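Local coordinates for protein 373aa long hypothetical citrate synthase (Sulfolobus tokodaii, PDB 1VGP) that is a hypothetical protein of the citrate synthase family, with a mostly helical fold and two chains in its assembly, at residues F64-K67 with L68-R72; I239-R242 with L243-Q247. All coordinates share one frame; numbering follows the deposited sequence.

Contact 1. Residues F64-K67 with L68-R72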
loop_
_atom_site.group_PDB
_atom_site.type_symbol
_atom_site.label_atom_id
_atom_site.label_comp_id
_atom_site.label_asym_id
_atom_site.label_seq_id
_atom_site.Cartn_x
_atom_site.Cartn_y
_atom_site.Cartn_z
ATOM N N PHE A 64 -8.551 -16.205 -22.739
ATOM C CA PHE A 64 -8.051 -15.104 -21.934
ATOM C C PHE A 64 -8.985 -13.910 -21.985
ATOM O O PHE A 64 -9.345 -13.347 -20.955
ATOM C CB PHE A 64 -6.658 -14.680 -22.400
ATOM C CG PHE A 64 -6.098 -13.528 -21.624
ATOM C CD1 PHE A 64 -5.634 -13.708 -20.328
ATOM C CD2 PHE A 64 -6.066 -12.250 -22.175
ATOM C CE1 PHE A 64 -5.149 -12.634 -19.587
ATOM C CE2 PHE A 64 -5.582 -11.167 -21.441
ATOM C CZ PHE A 64 -5.123 -11.361 -20.146
ATOM N N GLN A 65 -9.381 -13.513 -23.185
ATOM C CA GLN A 65 -10.305 -12.397 -23.311
ATOM C C GLN A 65 -11.719 -12.815 -22.956
ATOM O O GLN A 65 -12.612 -11.984 -22.883
ATOM C CB GLN A 65 -10.261 -11.811 -24.723
ATOM C CG GLN A 65 -10.411 -12.815 -25.838
ATOM C CD GLN A 65 -9.847 -12.306 -27.154
ATOM O OE1 GLN A 65 -10.228 -12.775 -28.224
ATOM N NE2 GLN A 65 -8.933 -11.343 -27.078
ATOM N N GLU A 66 -11.928 -14.102 -22.731
ATOM C CA GLU A 66 -13.214 -14.564 -22.226
ATOM C C GLU A 66 -13.323 -14.200 -20.746
ATOM O O GLU A 66 -14.325 -13.638 -20.310
ATOM C CB GLU A 66 -13.322 -16.081 -22.427
ATOM C CG GLU A 66 -14.150 -16.826 -21.386
ATOM C CD GLU A 66 -14.876 -18.039 -21.962
ATOM O OE1 GLU A 66 -14.300 -18.712 -22.857
ATOM O OE2 GLU A 66 -16.015 -18.315 -21.523
ATOM N N LYS A 67 -12.277 -14.508 -19.986
ATOM C CA LYS A 67 -12.230 -14.149 -18.578
ATOM C C LYS A 67 -12.360 -12.634 -18.422
ATOM O O LYS A 67 -12.939 -12.139 -17.446
ATOM C CB LYS A 67 -10.904 -14.622 -17.953
ATOM C CG LYS A 67 -10.826 -16.121 -17.660
ATOM C CD LYS A 67 -11.904 -16.566 -16.673
ATOM C CE LYS A 67 -11.414 -17.692 -15.774
ATOM N NZ LYS A 67 -10.882 -18.832 -16.561
ATOM N N LEU A 68 -11.823 -11.909 -19.398
ATOM C CA LEU A 68 -11.656 -10.471 -19.285
ATOM C C LEU A 68 -12.974 -9.717 -19.438
ATOM O O LEU A 68 -13.160 -8.667 -18.817
ATOM C CB LEU A 68 -10.663 -9.977 -20.337
ATOM C CG LEU A 68 -9.218 -9.701 -19.922
ATOM C CD1 LEU A 68 -8.461 -9.120 -21.111
ATOM C CD2 LEU A 68 -9.183 -8.734 -18.761
ATOM N N ARG A 69 -13.880 -10.241 -20.265
ATOM C CA ARG A 69 -15.210 -9.647 -20.410
ATOM C C ARG A 69 -16.160 -10.197 -19.353
ATOM O O ARG A 69 -17.102 -9.519 -18.934
ATOM C CB ARG A 69 -15.799 -9.933 -21.800
ATOM C CG ARG A 69 -14.800 -10.324 -22.867
ATOM C CD ARG A 69 -14.037 -9.123 -23.395
ATOM N NE ARG A 69 -13.207 -9.436 -24.560
ATOM C CZ ARG A 69 -13.682 -9.751 -25.763
ATOM N NH1 ARG A 69 -14.984 -9.954 -25.936
ATOM N NH2 ARG A 69 -12.855 -9.837 -26.804
ATOM N N GLU A 70 -15.899 -11.432 -18.934
ATOM C CA GLU A 70 -16.738 -12.141 -17.976
ATOM C C GLU A 70 -16.837 -11.411 -16.641
ATOM O O GLU A 70 -17.855 -11.495 -15.962
ATOM C CB GLU A 70 -16.173 -13.548 -17.744
ATOM C CG GLU A 70 -17.208 -14.669 -17.729
ATOM C CD GLU A 70 -17.011 -15.671 -18.866
ATOM O OE1 GLU A 70 -17.499 -15.409 -19.989
ATOM O OE2 GLU A 70 -16.366 -16.717 -18.632
ATOM N N GLU A 71 -15.785 -10.694 -16.260
ATOM C CA GLU A 71 -15.683 -10.172 -14.899
ATOM C C GLU A 71 -15.570 -8.652 -14.823
ATOM O O GLU A 71 -14.951 -8.126 -13.905
ATOM C CB GLU A 71 -14.477 -10.791 -14.191
ATOM C CG GLU A 71 -14.678 -12.226 -13.741
ATOM C CD GLU A 71 -15.606 -12.338 -12.545
ATOM O OE1 GLU A 71 -15.425 -11.574 -11.577
ATOM O OE2 GLU A 71 -16.518 -13.195 -12.578
ATOM N N ARG A 72 -16.164 -7.951 -15.781
ATOM C CA ARG A 72 -16.052 -6.496 -15.833
ATOM C C ARG A 72 -17.017 -5.844 -14.862
ATOM O O ARG A 72 -16.868 -4.670 -14.518
ATOM C CB ARG A 72 -16.344 -5.974 -17.244
ATOM C CG ARG A 72 -15.397 -6.483 -18.301
ATOM C CD ARG A 72 -15.739 -5.908 -19.651
ATOM N NE ARG A 72 -14.633 -6.084 -20.581
ATOM C CZ ARG A 72 -14.758 -6.059 -21.900
ATOM N NH1 ARG A 72 -15.946 -5.859 -22.451
ATOM N NH2 ARG A 72 -13.690 -6.237 -22.667
#
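E70 N donates to E66 O at 3.0 Å, with an N-H...O angle of 146°. It is the one i to i+4 bond across the two segments that is not weak. L68 N to F64 O, at 3.3 Å, and E71 N to K67 O, at 3.4 Å, are weak bonds of the same i to i+4 series. On the exposed side, the E66 and E70 side chains run side by side, with their carboxylate planes 84° apart. E66 OE2 and E70 OE2 are like charges 3.3 Å apart, but these ends are probably not fixed precisely at this resolution. Q65 and R69 also point the same way. Q65 CB sits 3.8 Å from R69 NE, and R69 has a weak, long ion pair with E44. On the buried side, F64 CG lies anti to its backbone N (chi1 179°). This carries the ring to L68, where F64 CE2 meets L68 CD1 obliquely at 3.5 Å. Y48 packs edge-to-face with F64, and I118 of helix 113-135 touches both F64 and L68. E71 leaves helical geometry and makes a salt bridge with K123. This is the C-terminal end of an amphipathic helix, packed on its neighbours in the mostly helical body of a citrate synthase-type fold.

Contact 2. Residues I239-R242 with L243-Q247; sequences ILNR and LSNKQ
R242 turns its CG anti to the backbone N (chi1 -152°), and its chain bends at chi2 and chi3. This brings one guanidinium face against Q247 CB, which stands 3.7 Å from the plane, over its centre. R242 CG also touches Q247 CB, at 3.5 Å. The two side chains cross at about a right angle. The S244 hydroxyl lies between its backbone N and carbonyl carbon (chi1 64°). From there S244 OG donates to N241 O at 2.8 Å, approaching from above the carbonyl plane. Two main-chain bonds continue the helix: L243 N to I239 O at 2.9 Å and S244 N to L240 O at 3.1 Å. N245 then leaves helical geometry. The chain turns back, and Q247 N donates to R242 O at 2.9 Å, with an N-H...O angle of 161°. On the inner side, L243 CD1 is 3.9 Å from I239 CG2, and it also touches L240. Helix 281-300 packs against I239, L240 and L243, and I249 touches I239, R242 and L243. Two carbonyls of the last turn of helix 235-244, N241 O and R242 O, thus gain partners at the surface. Q247, beyond the helix, is tied to R242 by both side chain and main chain.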
loop_
_atom_site.group_PDB
_atom_site.type_symbol
_atom_site.label_atom_id
_atom_site.label_comp_id
_atom_site.label_asym_id
_atom_site.label_seq_id
_atom_site.Cartn_x
_atom_site.Cartn_y
_atom_site.Cartn_z
ATOM N N ILE A 239 8.665 29.176 -23.964
ATOM C CA ILE A 239 9.623 28.133 -23.644
ATOM C C ILE A 239 10.990 28.726 -23.351
ATOM O O ILE A 239 11.677 28.308 -22.411
ATOM C CB ILE A 239 9.738 27.109 -24.795
ATOM C CG1 ILE A 239 8.728 25.981 -24.577
ATOM C CG2 ILE A 239 11.135 26.513 -24.848
ATOM C CD1 ILE A 239 7.416 26.225 -25.241
ATOM N N LEU A 240 11.393 29.702 -24.153
ATOM C CA LEU A 240 12.694 30.318 -23.967
ATOM C C LEU A 240 12.719 31.080 -22.657
ATOM O O LEU A 240 13.740 31.129 -21.966
ATOM C CB LEU A 240 13.017 31.246 -25.147
ATOM C CG LEU A 240 14.096 30.744 -26.126
ATOM C CD1 LEU A 240 14.252 29.222 -26.048
ATOM C CD2 LEU A 240 13.733 31.163 -27.525
ATOM N N ASN A 241 11.584 31.657 -22.287
ATOM C CA ASN A 241 11.493 32.289 -20.986
ATOM C C ASN A 241 11.665 31.257 -19.881
ATOM O O ASN A 241 12.319 31.510 -18.868
ATOM C CB ASN A 241 10.154 32.990 -20.818
ATOM C CG ASN A 241 10.086 33.768 -19.518
ATOM O OD1 ASN A 241 9.354 33.403 -18.598
ATOM N ND2 ASN A 241 10.879 34.840 -19.429
ATOM N N ARG A 242 11.072 30.092 -20.081
ATOM C CA ARG A 242 11.110 29.047 -19.083
ATOM C C ARG A 242 12.557 28.582 -18.885
ATOM O O ARG A 242 13.020 28.401 -17.758
ATOM C CB ARG A 242 10.228 27.893 -19.552
ATOM C CG ARG A 242 9.630 27.050 -18.457
ATOM C CD ARG A 242 8.130 26.917 -18.614
ATOM N NE ARG A 242 7.512 27.024 -17.304
ATOM C CZ ARG A 242 7.570 26.069 -16.389
ATOM N NH1 ARG A 242 7.392 26.352 -15.102
ATOM N NH2 ARG A 242 7.786 24.823 -16.764
ATOM N N LEU A 243 13.274 28.411 -19.991
ATOM C CA LEU A 243 14.621 27.849 -19.951
ATOM C C LEU A 243 15.615 28.812 -19.321
ATOM O O LEU A 243 16.569 28.398 -18.659
ATOM C CB LEU A 243 15.095 27.495 -21.366
ATOM C CG LEU A 243 14.322 26.371 -22.056
ATOM C CD1 LEU A 243 14.743 26.280 -23.506
ATOM C CD2 LEU A 243 14.568 25.060 -21.331
ATOM N N SER A 244 15.386 30.102 -19.529
ATOM C CA SER A 244 16.338 31.119 -19.108
ATOM C C SER A 244 16.409 31.235 -17.595
ATOM O O SER A 244 17.452 31.574 -17.045
ATOM C CB SER A 244 15.958 32.470 -19.697
ATOM O OG SER A 244 14.712 32.899 -19.185
ATOM N N ASN A 245 15.303 30.973 -16.909
ATOM C CA ASN A 245 15.362 30.904 -15.454
ATOM C C ASN A 245 14.990 29.538 -14.966
ATOM O O ASN A 245 13.872 29.290 -14.513
ATOM C CB ASN A 245 14.478 31.990 -14.813
ATOM C CG ASN A 245 13.200 32.204 -15.555
ATOM O OD1 ASN A 245 12.589 31.255 -16.033
ATOM N ND2 ASN A 245 12.782 33.452 -15.662
ATOM N N LYS A 246 15.981 28.662 -14.981
ATOM C CA LYS A 246 15.884 27.271 -15.363
ATOM C C LYS A 246 14.664 26.508 -14.870
ATOM O O LYS A 246 14.716 25.837 -13.833
ATOM C CB LYS A 246 17.164 26.582 -14.914
ATOM C CG LYS A 246 18.034 27.473 -14.019
ATOM C CD LYS A 246 19.527 27.177 -14.151
ATOM C CE LYS A 246 20.369 28.294 -13.539
ATOM N NZ LYS A 246 21.692 27.804 -13.058
ATOM N N GLN A 247 13.559 26.578 -15.610
ATOM C CA GLN A 247 12.346 25.850 -15.286
ATOM C C GLN A 247 12.130 24.678 -16.246
ATOM O O GLN A 247 12.411 24.784 -17.442
ATOM C CB GLN A 247 11.137 26.791 -15.349
ATOM C CG GLN A 247 11.283 28.043 -14.505
ATOM C CD GLN A 247 10.115 29.001 -14.655
ATOM O OE1 GLN A 247 9.952 29.671 -15.685
ATOM N NE2 GLN A 247 9.284 29.066 -13.621
#

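Both contacts lie at the C-terminal ends of helices, 58-70 for contact 1 and 235-244 for contact 2. They share no element. Their centres are about 49 Å apart, on opposite sides of the chain's centre. Contact 1 is partly buried, with neighbouring helices against its apolar side. Contact 2 is a surface contact lying further from the centre, and only I239 is buried among its residues. The chemistry differs accordingly. Contact 1 combines an aromatic-aliphatic pair with close like charges. Contact 2 has two aliphatic pairs, a serine-to-carbonyl bond and a guanidinium with CB over one face. Neither segment pair touches the other chain of the assembly.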